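D,D-dipeptidase/D,D-carboxypeptidase (Enterococcus faecalis, PDB 4MUQ) is a zinc-dependent D,D-peptidase of vancomycin resistance, with an active site that binds a phosphinate analogue of D-Ala-D-Ala. Local coordinates at residues S177-E182 against E188-F193. Sequence-based numbering, arbitrary orientation.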
loop_
_atom_site.group_PDB
_atom_site.type_symbol
_atom_site.label_atom_id
_atom_site.label_comp_id
_atom_site.label_asym_id
_atom_site.label_seq_id
_atom_site.Cartn_x
_atom_site.Cartn_y
_atom_site.Cartn_z
ATOM N N SER A 177 3.945 -6.052 5.135
ATOM C CA SER A 177 4.094 -4.858 5.962
ATOM C C SER A 177 4.991 -5.096 7.170
ATOM O O SER A 177 5.731 -4.198 7.596
ATOM C CB SER A 177 2.722 -4.350 6.410
ATOM O OG SER A 177 2.008 -5.365 7.073
ATOM N N LYS A 178 4.928 -6.304 7.718
ATOM C CA LYS A 178 5.726 -6.658 8.884
ATOM C C LYS A 178 7.184 -6.854 8.496
ATOM O O LYS A 178 8.088 -6.419 9.218
ATOM C CB LYS A 178 5.179 -7.921 9.550
ATOM C CG LYS A 178 5.782 -8.212 10.908
ATOM C CD LYS A 178 5.415 -7.118 11.896
ATOM C CE LYS A 178 5.897 -7.482 13.294
ATOM N NZ LYS A 178 5.460 -6.473 14.298
ATOM N N ILE A 179 7.411 -7.505 7.356
ATOM C CA ILE A 179 8.770 -7.713 6.873
ATOM C C ILE A 179 9.397 -6.347 6.588
ATOM O O ILE A 179 10.555 -6.120 6.918
ATOM C CB ILE A 179 8.771 -8.584 5.611
ATOM C CG1 ILE A 179 8.205 -9.962 5.935
ATOM C CG2 ILE A 179 10.176 -8.718 5.037
ATOM C CD1 ILE A 179 7.841 -10.766 4.711
ATOM N N MET A 180 8.627 -5.422 6.015
ATOM C CA MET A 180 9.143 -4.077 5.773
ATOM C C MET A 180 9.488 -3.366 7.078
ATOM O O MET A 180 10.528 -2.713 7.175
ATOM C CB MET A 180 8.145 -3.262 4.967
ATOM C CG MET A 180 7.988 -3.781 3.544
ATOM S SD MET A 180 6.612 -3.043 2.667
ATOM C CE MET A 180 7.047 -1.310 2.742
ATOM N N GLN A 181 8.636 -3.532 8.085
ATOM C CA GLN A 181 8.877 -2.926 9.386
ATOM C C GLN A 181 10.147 -3.488 10.015
ATOM O O GLN A 181 10.985 -2.730 10.504
ATOM C CB GLN A 181 7.689 -3.155 10.318
ATOM C CG GLN A 181 7.903 -2.566 11.721
ATOM C CD GLN A 181 6.924 -3.101 12.749
ATOM O OE1 GLN A 181 6.765 -4.312 12.903
ATOM N NE2 GLN A 181 6.261 -2.195 13.461
ATOM N N GLU A 182 10.296 -4.813 9.990
ATOM C CA GLU A 182 11.456 -5.470 10.588
ATOM C C GLU A 182 12.770 -5.022 9.952
ATOM O O GLU A 182 13.797 -4.941 10.627
ATOM C CB GLU A 182 11.331 -6.991 10.473
ATOM C CG GLU A 182 10.200 -7.609 11.281
ATOM C CD GLU A 182 9.936 -9.063 10.905
ATOM O OE1 GLU A 182 10.587 -9.563 9.960
ATOM O OE2 GLU A 182 9.076 -9.700 11.554
ATOM N N GLU A 188 9.843 0.830 -2.091
ATOM C CA GLU A 188 10.888 0.725 -3.119
ATOM C C GLU A 188 11.915 -0.343 -2.746
ATOM O O GLU A 188 12.266 -1.200 -3.564
ATOM C CB GLU A 188 11.605 2.067 -3.298
ATOM C CG GLU A 188 10.826 3.112 -4.120
ATOM C CD GLU A 188 9.690 3.800 -3.367
ATOM O OE1 GLU A 188 9.585 3.655 -2.129
ATOM O OE2 GLU A 188 8.892 4.491 -4.043
ATOM N N GLU A 189 12.400 -0.284 -1.511
ATOM C CA GLU A 189 13.387 -1.245 -1.055
ATOM C C GLU A 189 12.830 -2.664 -1.026
ATOM O O GLU A 189 13.513 -3.596 -1.444
ATOM C CB GLU A 189 13.928 -0.834 0.312
ATOM C CG GLU A 189 14.879 0.351 0.260
ATOM C CD GLU A 189 15.053 1.005 1.610
ATOM O OE1 GLU A 189 14.068 1.592 2.103
ATOM O OE2 GLU A 189 16.169 0.929 2.176
ATOM N N TYR A 190 11.599 -2.821 -0.545
ATOM C CA TYR A 190 10.980 -4.142 -0.477
ATOM C C TYR A 190 10.798 -4.739 -1.876
ATOM O O TYR A 190 10.989 -5.938 -2.082
ATOM C CB TYR A 190 9.644 -4.084 0.266
ATOM C CG TYR A 190 9.044 -5.450 0.510
ATOM C CD1 TYR A 190 9.706 -6.385 1.286
ATOM C CD2 TYR A 190 7.811 -5.807 -0.038
ATOM C CE1 TYR A 190 9.172 -7.645 1.509
ATOM C CE2 TYR A 190 7.262 -7.067 0.191
ATOM C CZ TYR A 190 7.954 -7.976 0.966
ATOM O OH TYR A 190 7.437 -9.231 1.217
ATOM N N THR A 191 10.443 -3.892 -2.834
ATOM C CA THR A 191 10.226 -4.349 -4.207
ATOM C C THR A 191 11.517 -4.945 -4.786
ATOM O O THR A 191 11.494 -5.984 -5.463
ATOM C CB THR A 191 9.687 -3.188 -5.069
ATOM O OG1 THR A 191 8.480 -2.689 -4.479
ATOM C CG2 THR A 191 9.352 -3.638 -6.476
ATOM N N GLN A 192 12.649 -4.300 -4.516
ATOM C CA GLN A 192 13.936 -4.866 -4.913
ATOM C C GLN A 192 14.321 -6.102 -4.087
ATOM O O GLN A 192 14.740 -7.115 -4.632
ATOM C CB GLN A 192 15.045 -3.808 -4.852
ATOM C CG GLN A 192 16.437 -4.337 -5.238
ATOM C CD GLN A 192 16.517 -4.761 -6.692
ATOM O OE1 GLN A 192 16.061 -4.039 -7.590
ATOM N NE2 GLN A 192 17.101 -5.928 -6.938
ATOM N N PHE A 193 14.135 -6.004 -2.776
ATOM C CA PHE A 193 14.541 -7.050 -1.839
ATOM C C PHE A 193 13.958 -8.404 -2.217
ATOM O O PHE A 193 14.672 -9.405 -2.278
ATOM C CB PHE A 193 14.062 -6.651 -0.439
ATOM C CG PHE A 193 14.175 -7.746 0.599
ATOM C CD1 PHE A 193 15.365 -7.976 1.265
ATOM C CD2 PHE A 193 13.050 -8.478 0.970
ATOM C CE1 PHE A 193 15.451 -8.963 2.238
ATOM C CE2 PHE A 193 13.125 -9.453 1.941
ATOM C CZ PHE A 193 14.324 -9.695 2.573
#
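With CG turned anti to the backbone N (chi1 -173°), Tyr190 extends its ring from helix 188-193 to the wall of helix 177-182, where Met180 and Ile179 receive it. Met180 has its CG anti to the carbonyl carbon, which lays the side chain across the root of the tyrosine at about a right angle. Its CG lies 3.6 Å from Tyr190 CG. The sulfur, SD, sits 4.6 Å from the centroid of the Tyr190 ring in an oblique Met-aromatic contact. Farther along the ring, Ile179 takes over: its CG2 meets Tyr190 CE1 at 3.8 Å, while CD1 comes equally near to Tyr190 OH. The same CG2 methyl also approaches Phe193 CE2 at 4.3 Å, one helical turn beyond Tyr190. No hydrogen bond joins the two segments; the phenol is instead hydrogen-bonded to His176 ND1, at the start of the first helix, which ties down the far end of the ring. Ile215 on strand 213-219 touches both Ile179 and Tyr190, and Phe185 and Tyr197 meet the Phe193 ring. The short segment axes approach to 10.5 Å at 104°, nearly perpendicular, about a largely buried apolar centre. Two short consecutive helices, 176-183 and 187-194, thus pack across a brief connection, between the strand carrying zinc ligand His168 and the C-terminal antiparallel sheet of this Hedgehog/DD-peptidase-fold enzyme.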